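Local structure of Non-atp dependent l-selective hydantoinase (Arthrobacter aurescens, 1GKR) at residues Val182-Glu187 / Glu219-Ala224; Gly86-Ile91 / Asp388-Asp393. The protein hydrolyses the cyclic amide ring of hydantoins, preferring aryl derivatives, as a tetrameric dihydropyrimidinase-family enzyme with two zinc ions per subunit and substrate-dependent enantioselectivity. All blocks are in the same frame, centred on the assembly; numbering follows the deposited sequence.

Both contacts belong to the amidohydrolase part of the chain, but they lie on opposite sides of its centre: their centres are 31 Å apart, their nearest atoms about 12 Å, and they do not touch. Contact 1 is tied to the dinuclear zinc site directly, since its His-183 binds one of the ions, and the Glu-185 side chain comes within about 6 Å of that of the co-ligand His-239. Contact 2 is more remote; the side chain of Thr-89 is about 12 Å from that of His-60, a ligand of the other zinc. Contact 1 joins a metal-bearing loop to a helix at a subunit interface, whereas contact 2 joins two strands distant in sequence.

Contact 1: residues Val182-Glu187 / Glu219-Ala224; sequences VHAENE and EAIQRA. With ZN (zinc ion), chain E.
Glu-185 and Ala-220 bring the backbones closest, 5.0 Å between their CA atoms, where the loop after strand 179-182 runs past helix 214-231. Ala-220 CB rests 3.4 Å from Ala-184 C and 3.7 Å from Ala-184 CB. One turn on, Arg-223 grips the Glu-219 carboxylate side-on through NE and NH2, using the syn lone pair of each oxygen. Asn-186 ND2 adds a nearly straight bond (2.9 Å, 165°) to Glu-219 OE1, arriving from above the carboxylate plane, so two donors share that oxygen. Asn-186 CG stands anti to its own N (chi1 -168°), which carries the amide over to the helix; ND2 also bonds Asp-163 of a second subunit, while OD1 caps Ile-189 N at the start of helix 187-199. On the loop's other side, His-183 ND1 binds zinc at 2.0 Å, and its NE2 donates within the ring plane to the anti lone pair of Glu-185 OE1 (2.8 Å). Glu-185 is a second-shell residue behind the zinc ligand, its own OE2 held by Gln-212 and Gln-216. His-239 and the carboxylated Lys-147, whose carbamate also binds the other ion, complete the protein ligands of this zinc, one half of the dinuclear site of the amidohydrolase barrel.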
ATOM      1  N   VAL A 182     -17.300  12.942  13.792  1.00  7.10           N
ATOM      2  CA  VAL A 182     -18.445  12.153  13.354  1.00  7.68           C
ATOM      3  C   VAL A 182     -18.494  10.822  14.066  1.00  8.71           C
ATOM      4  O   VAL A 182     -17.487  10.342  14.581  1.00  9.67           O
ATOM      5  CB  VAL A 182     -18.403  11.841  11.828  1.00  3.12           C
ATOM      6  CG1 VAL A 182     -18.114  13.077  11.046  1.00  5.51           C
ATOM      7  CG2 VAL A 182     -17.368  10.807  11.543  1.00  3.63           C
ATOM      8  N   HIS A 183     -19.688  10.244  14.101  1.00  8.44           N
ATOM      9  CA  HIS A 183     -19.898   8.924  14.674  1.00 10.01           C
ATOM     10  C   HIS A 183     -19.934   8.095  13.393  1.00 12.09           C
ATOM     11  O   HIS A 183     -20.876   8.202  12.597  1.00 12.23           O
ATOM     12  CB  HIS A 183     -21.249   8.849  15.392  1.00  8.50           C
ATOM     13  CG  HIS A 183     -21.584   7.480  15.899  1.00  8.46           C
ATOM     14  ND1 HIS A 183     -21.731   7.198  17.242  1.00  3.05           N
ATOM     15  CD2 HIS A 183     -21.790   6.311  15.241  1.00  3.65           C
ATOM     16  CE1 HIS A 183     -22.011   5.915  17.392  1.00  6.56           C
ATOM     17  NE2 HIS A 183     -22.051   5.352  16.193  1.00  8.60           N
ATOM     18  N   ALA A 184     -18.912   7.284  13.163  1.00 11.42           N
ATOM     19  CA  ALA A 184     -18.890   6.527  11.924  1.00 10.99           C
ATOM     20  C   ALA A 184     -19.328   5.080  11.954  1.00 10.94           C
ATOM     21  O   ALA A 184     -18.577   4.202  12.369  1.00 11.73           O
ATOM     22  CB  ALA A 184     -17.512   6.624  11.282  1.00  8.53           C
ATOM     23  N   GLU A 185     -20.554   4.843  11.502  1.00 12.13           N
ATOM     24  CA  GLU A 185     -21.095   3.492  11.377  1.00 13.83           C
ATOM     25  C   GLU A 185     -22.021   3.518  10.182  1.00 12.91           C
ATOM     26  O   GLU A 185     -22.398   4.586   9.717  1.00 13.77           O
ATOM     27  CB  GLU A 185     -21.853   3.058  12.625  1.00 14.99           C
ATOM     28  CG  GLU A 185     -20.939   2.754  13.793  1.00 14.84           C
ATOM     29  CD  GLU A 185     -21.632   1.978  14.878  1.00 14.99           C
ATOM     30  OE1 GLU A 185     -22.287   2.602  15.746  1.00 16.38           O
ATOM     31  OE2 GLU A 185     -21.527   0.736  14.841  1.00 11.67           O
ATOM     32  N   ASN A 186     -22.370   2.354   9.658  1.00 13.67           N
ATOM     33  CA  ASN A 186     -23.265   2.326   8.515  1.00 14.04           C
ATOM     34  C   ASN A 186     -24.681   2.017   9.006  1.00 15.24           C
ATOM     35  O   ASN A 186     -25.011   0.878   9.341  1.00 12.07           O
ATOM     36  CB  ASN A 186     -22.814   1.280   7.502  1.00 13.79           C
ATOM     37  CG  ASN A 186     -23.545   1.414   6.200  1.00 15.14           C
ATOM     38  OD1 ASN A 186     -24.773   1.380   6.166  1.00 17.14           O
ATOM     39  ND2 ASN A 186     -22.803   1.586   5.115  1.00 14.56           N
ATOM     40  N   GLU A 187     -25.505   3.056   9.054  1.00 16.84           N
ATOM     41  CA  GLU A 187     -26.879   2.945   9.531  1.00 20.25           C
ATOM     42  C   GLU A 187     -27.685   1.826   8.897  1.00 17.87           C
ATOM     43  O   GLU A 187     -28.274   0.989   9.573  1.00 17.95           O
ATOM     44  CB  GLU A 187     -27.598   4.268   9.301  1.00 24.74           C
ATOM     45  CG  GLU A 187     -29.065   4.216   9.596  1.00 34.62           C
ATOM     46  CD  GLU A 187     -29.551   5.475  10.274  1.00 44.35           C
ATOM     47  OE1 GLU A 187     -29.250   5.658  11.481  1.00 46.61           O
ATOM     48  OE2 GLU A 187     -30.225   6.288   9.597  1.00 51.06           O
ATOM     49  N   GLU A 219     -16.131   0.518   7.289  1.00 10.67           N
ATOM     50  CA  GLU A 219     -16.559   1.023   5.995  1.00  9.92           C
ATOM     51  C   GLU A 219     -16.895   2.507   6.163  1.00 10.49           C
ATOM     52  O   GLU A 219     -16.529   3.342   5.333  1.00 10.20           O
ATOM     53  CB  GLU A 219     -17.783   0.250   5.508  1.00 11.10           C
ATOM     54  CG  GLU A 219     -18.336   0.696   4.160  1.00 13.93           C
ATOM     55  CD  GLU A 219     -19.144   1.992   4.238  1.00 21.14           C
ATOM     56  OE1 GLU A 219     -19.956   2.116   5.183  1.00 21.24           O
ATOM     57  OE2 GLU A 219     -18.985   2.878   3.356  1.00 22.83           O
ATOM     58  N   ALA A 220     -17.585   2.836   7.249  1.00  9.64           N
ATOM     59  CA  ALA A 220     -17.964   4.217   7.502  1.00  9.86           C
ATOM     60  C   ALA A 220     -16.718   5.079   7.687  1.00 12.53           C
ATOM     61  O   ALA A 220     -16.659   6.227   7.226  1.00 12.18           O
ATOM     62  CB  ALA A 220     -18.851   4.299   8.730  1.00  6.61           C
ATOM     63  N   ILE A 221     -15.715   4.531   8.364  1.00 11.28           N
ATOM     64  CA  ILE A 221     -14.498   5.290   8.572  1.00 11.76           C
ATOM     65  C   ILE A 221     -13.876   5.574   7.200  1.00 12.45           C
ATOM     66  O   ILE A 221     -13.479   6.706   6.895  1.00 11.00           O
ATOM     67  CB  ILE A 221     -13.526   4.510   9.473  1.00 10.08           C
ATOM     68  CG1 ILE A 221     -14.065   4.489  10.904  1.00 11.37           C
ATOM     69  CG2 ILE A 221     -12.160   5.143   9.440  1.00  9.27           C
ATOM     70  CD1 ILE A 221     -13.278   3.584  11.865  1.00  7.95           C
ATOM     71  N   GLN A 222     -13.823   4.538   6.370  1.00 14.14           N
ATOM     72  CA  GLN A 222     -13.261   4.636   5.026  1.00 17.25           C
ATOM     73  C   GLN A 222     -13.982   5.709   4.211  1.00 15.92           C
ATOM     74  O   GLN A 222     -13.357   6.493   3.502  1.00 15.56           O
ATOM     75  CB  GLN A 222     -13.403   3.295   4.334  1.00 22.90           C
ATOM     76  CG  GLN A 222     -12.608   3.132   3.061  1.00 36.53           C
ATOM     77  CD  GLN A 222     -11.686   1.912   3.146  1.00 45.65           C
ATOM     78  OE1 GLN A 222     -11.124   1.467   2.141  1.00 50.03           O
ATOM     79  NE2 GLN A 222     -11.528   1.368   4.359  1.00 46.40           N
ATOM     80  N   ARG A 223     -15.306   5.728   4.328  1.00 13.43           N
ATOM     81  CA  ARG A 223     -16.146   6.688   3.626  1.00  9.52           C
ATOM     82  C   ARG A 223     -15.898   8.130   4.094  1.00  9.25           C
ATOM     83  O   ARG A 223     -15.764   9.045   3.279  1.00  9.95           O
ATOM     84  CB  ARG A 223     -17.611   6.329   3.840  1.00  9.70           C
ATOM     85  CG  ARG A 223     -18.487   6.653   2.656  1.00 11.67           C
ATOM     86  CD  ARG A 223     -19.942   6.524   2.980  1.00 12.37           C
ATOM     87  NE  ARG A 223     -20.227   5.443   3.913  1.00 14.04           N
ATOM     88  CZ  ARG A 223     -21.242   5.485   4.770  1.00 14.10           C
ATOM     89  NH1 ARG A 223     -22.041   6.546   4.786  1.00 13.54           N
ATOM     90  NH2 ARG A 223     -21.450   4.487   5.618  1.00 14.03           N
ATOM     91  N   ALA A 224     -15.856   8.330   5.406  1.00  6.44           N
ATOM     92  CA  ALA A 224     -15.616   9.658   5.952  1.00  8.25           C
ATOM     93  C   ALA A 224     -14.262  10.133   5.469  1.00 10.86           C
ATOM     94  O   ALA A 224     -14.106  11.287   5.065  1.00 13.95           O
ATOM     95  CB  ALA A 224     -15.634   9.616   7.455  1.00  6.63           C
TER
HETATM   96 ZN    ZN E1452     -21.413   8.098  19.055  1.00 19.27          ZN
HETATM   97  O   HOH W   1     -24.059   5.452   6.933  1.00 19.62           O

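Contact 2: residues Gly86-Ile91 / Asp388-Asp393; sequences GITTII and DLLILD
Leu-390 meets the Gly-86 carbonyl with both methyls, which straddle the plane of the Gly-86/Ile-87 peptide: CD1 lies 3.2 Å from Gly-86 O on one side, and CD2, 3.4 Å from Gly-86 O, lies further out on the other. The second flat group is the Asp-388 carboxylate. Thr-88 OG1 stands well above its plane, 4.0 Å from Asp-388 OD2, while Thr-89 CG2 nears the same oxygen with a smaller tilt, also at 4.0 Å. None of these is a hydrogen bond. The carboxylate has its polar partners in Arg-429 N, bonded to OD1, and Lys-378, salt-bridged to OD2.

Thr-88 OG1 sits between its own backbone N and carbonyl carbon (chi1 53°), which places it 3.9 Å from Asp-388 CB and leaves CG2 to face Leu-390 CD2 at 4.3 Å. Replacing Leu-390 by alanine removes both methyls that cover the glycine carbonyl and would probably open a gap beside Gly-86 and Thr-88.

The touching parts run 161° apart, nearly antiparallel, yet the nearest CA pair, Gly-86 and Leu-390, is 6.3 Å apart and no hydrogen bond crosses. Gly-86, with positive phi, ends helix 75-85 in a Schellman motif and leads into strand 87-92. That strand pairs in parallel with 51-62 and 120-123; strand 389-393 is antiparallel to both 51-62 and 418-428. Strand 51-62 is thus a shared neighbour, and the side chains of Asp-388 and Leu-390 also touch strand 418-428.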
ATOM      1  N   GLY A  86     -10.574  14.595  37.712  1.00 12.39           N
ATOM      2  CA  GLY A  86      -9.428  15.280  37.146  1.00 14.09           C
ATOM      3  C   GLY A  86      -9.654  15.905  35.778  1.00 14.47           C
ATOM      4  O   GLY A  86      -8.703  16.359  35.140  1.00 15.07           O
ATOM      5  N   ILE A  87     -10.902  15.927  35.320  1.00 12.81           N
ATOM      6  CA  ILE A  87     -11.230  16.512  34.026  1.00 12.35           C
ATOM      7  C   ILE A  87     -11.614  17.967  34.254  1.00 13.48           C
ATOM      8  O   ILE A  87     -12.709  18.272  34.711  1.00 16.12           O
ATOM      9  CB  ILE A  87     -12.383  15.729  33.355  1.00 12.16           C
ATOM     10  CG1 ILE A  87     -11.909  14.300  33.087  1.00  9.02           C
ATOM     11  CG2 ILE A  87     -12.842  16.408  32.063  1.00  4.64           C
ATOM     12  CD1 ILE A  87     -12.955  13.432  32.441  1.00 11.44           C
ATOM     13  N   THR A  88     -10.697  18.866  33.926  1.00 14.40           N
ATOM     14  CA  THR A  88     -10.907  20.291  34.138  1.00 13.46           C
ATOM     15  C   THR A  88     -11.656  21.048  33.044  1.00 12.78           C
ATOM     16  O   THR A  88     -12.174  22.133  33.290  1.00 13.12           O
ATOM     17  CB  THR A  88      -9.576  20.958  34.419  1.00 14.23           C
ATOM     18  OG1 THR A  88      -8.656  20.623  33.373  1.00 13.17           O
ATOM     19  CG2 THR A  88      -9.028  20.457  35.759  1.00 12.29           C
ATOM     20  N   THR A  89     -11.678  20.531  31.824  1.00 11.36           N
ATOM     21  CA  THR A  89     -12.491  21.192  30.812  1.00 13.47           C
ATOM     22  C   THR A  89     -13.136  20.133  29.917  1.00 14.77           C
ATOM     23  O   THR A  89     -12.505  19.139  29.528  1.00 14.54           O
ATOM     24  CB  THR A  89     -11.740  22.289  29.966  1.00 11.96           C
ATOM     25  OG1 THR A  89     -11.610  21.851  28.617  1.00 13.54           O
ATOM     26  CG2 THR A  89     -10.408  22.621  30.537  1.00  6.66           C
ATOM     27  N   ILE A  90     -14.424  20.335  29.650  1.00 12.71           N
ATOM     28  CA  ILE A  90     -15.205  19.417  28.845  1.00 10.70           C
ATOM     29  C   ILE A  90     -15.756  20.139  27.626  1.00 12.03           C
ATOM     30  O   ILE A  90     -15.859  21.369  27.601  1.00 12.72           O
ATOM     31  CB  ILE A  90     -16.423  18.866  29.646  1.00 11.84           C
ATOM     32  CG1 ILE A  90     -17.395  20.007  29.965  1.00 12.60           C
ATOM     33  CG2 ILE A  90     -15.969  18.240  30.948  1.00 10.62           C
ATOM     34  CD1 ILE A  90     -18.659  19.563  30.630  1.00 10.64           C
ATOM     35  N   ILE A  91     -16.102  19.366  26.607  1.00 11.04           N
ATOM     36  CA  ILE A  91     -16.705  19.935  25.427  1.00 10.88           C
ATOM     37  C   ILE A  91     -18.006  19.144  25.286  1.00 12.03           C
ATOM     38  O   ILE A  91     -17.965  17.967  24.952  1.00 12.82           O
ATOM     39  CB  ILE A  91     -15.791  19.759  24.209  1.00 10.89           C
ATOM     40  CG1 ILE A  91     -14.354  20.134  24.589  1.00 10.64           C
ATOM     41  CG2 ILE A  91     -16.227  20.694  23.096  1.00  7.02           C
ATOM     42  CD1 ILE A  91     -13.391  20.207  23.409  1.00  7.86           C
ATOM     43  N   ASP A 388      -4.368  24.850  35.304  1.00 10.36           N
ATOM     44  CA  ASP A 388      -5.227  23.686  35.504  1.00 14.09           C
ATOM     45  C   ASP A 388      -4.350  22.458  35.765  1.00 15.19           C
ATOM     46  O   ASP A 388      -3.791  21.896  34.834  1.00 18.84           O
ATOM     47  CB  ASP A 388      -6.110  23.450  34.271  1.00 12.20           C
ATOM     48  CG  ASP A 388      -7.133  24.569  34.050  1.00 13.74           C
ATOM     49  OD1 ASP A 388      -7.157  25.530  34.841  1.00 13.02           O
ATOM     50  OD2 ASP A 388      -7.921  24.494  33.075  1.00 12.68           O
ATOM     51  N   LEU A 389      -4.213  22.052  37.025  1.00 13.81           N
ATOM     52  CA  LEU A 389      -3.386  20.894  37.327  1.00 14.25           C
ATOM     53  C   LEU A 389      -4.110  19.836  38.096  1.00 13.33           C
ATOM     54  O   LEU A 389      -5.204  20.030  38.615  1.00 13.54           O
ATOM     55  CB  LEU A 389      -2.167  21.203  38.200  1.00 19.95           C
ATOM     56  CG  LEU A 389      -1.476  22.496  38.600  1.00 21.74           C
ATOM     57  CD1 LEU A 389      -1.986  23.675  37.832  1.00 32.73           C
ATOM     58  CD2 LEU A 389      -1.682  22.674  40.064  1.00 23.84           C
ATOM     59  N   LEU A 390      -3.410  18.724  38.211  1.00 11.32           N
ATOM     60  CA  LEU A 390      -3.858  17.572  38.952  1.00 12.20           C
ATOM     61  C   LEU A 390      -2.608  17.086  39.681  1.00 15.03           C
ATOM     62  O   LEU A 390      -1.535  16.970  39.081  1.00 16.88           O
ATOM     63  CB  LEU A 390      -4.348  16.456  38.016  1.00  9.99           C
ATOM     64  CG  LEU A 390      -5.441  16.712  36.971  1.00 10.84           C
ATOM     65  CD1 LEU A 390      -5.878  15.388  36.342  1.00  8.31           C
ATOM     66  CD2 LEU A 390      -6.623  17.374  37.634  1.00  6.61           C
ATOM     67  N   ILE A 391      -2.716  16.860  40.984  1.00 15.28           N
ATOM     68  CA  ILE A 391      -1.598  16.292  41.708  1.00 13.74           C
ATOM     69  C   ILE A 391      -2.029  14.827  41.715  1.00 14.73           C
ATOM     70  O   ILE A 391      -3.134  14.503  42.139  1.00 15.26           O
ATOM     71  CB  ILE A 391      -1.492  16.833  43.139  1.00 13.32           C
ATOM     72  CG1 ILE A 391      -1.103  18.312  43.100  1.00 12.55           C
ATOM     73  CG2 ILE A 391      -0.447  16.040  43.911  1.00 12.42           C
ATOM     74  CD1 ILE A 391      -0.935  18.957  44.459  1.00  9.03           C
ATOM     75  N   LEU A 392      -1.182  13.948  41.202  1.00 15.91           N
ATOM     76  CA  LEU A 392      -1.518  12.535  41.133  1.00 18.89           C
ATOM     77  C   LEU A 392      -0.974  11.712  42.281  1.00 19.55           C
ATOM     78  O   LEU A 392      -0.092  12.137  43.001  1.00 21.47           O
ATOM     79  CB  LEU A 392      -0.994  11.945  39.824  1.00 19.85           C
ATOM     80  CG  LEU A 392      -1.902  11.942  38.596  1.00 20.05           C
ATOM     81  CD1 LEU A 392      -2.594  13.269  38.409  1.00 21.40           C
ATOM     82  CD2 LEU A 392      -1.050  11.603  37.393  1.00 20.46           C
ATOM     83  N   ASP A 393      -1.528  10.524  42.448  1.00 22.23           N
ATOM     84  CA  ASP A 393      -1.065   9.603  43.462  1.00 24.16           C
ATOM     85  C   ASP A 393      -1.170   8.246  42.782  1.00 25.98           C
ATOM     86  O   ASP A 393      -2.271   7.702  42.644  1.00 26.02           O
ATOM     87  CB  ASP A 393      -1.960   9.640  44.695  1.00 25.64           C
ATOM     88  CG  ASP A 393      -1.370   8.870  45.862  1.00 27.40           C
ATOM     89  OD1 ASP A 393      -0.870   7.743  45.659  1.00 27.20           O
ATOM     90  OD2 ASP A 393      -1.410   9.393  46.993  1.00 32.42           O
TER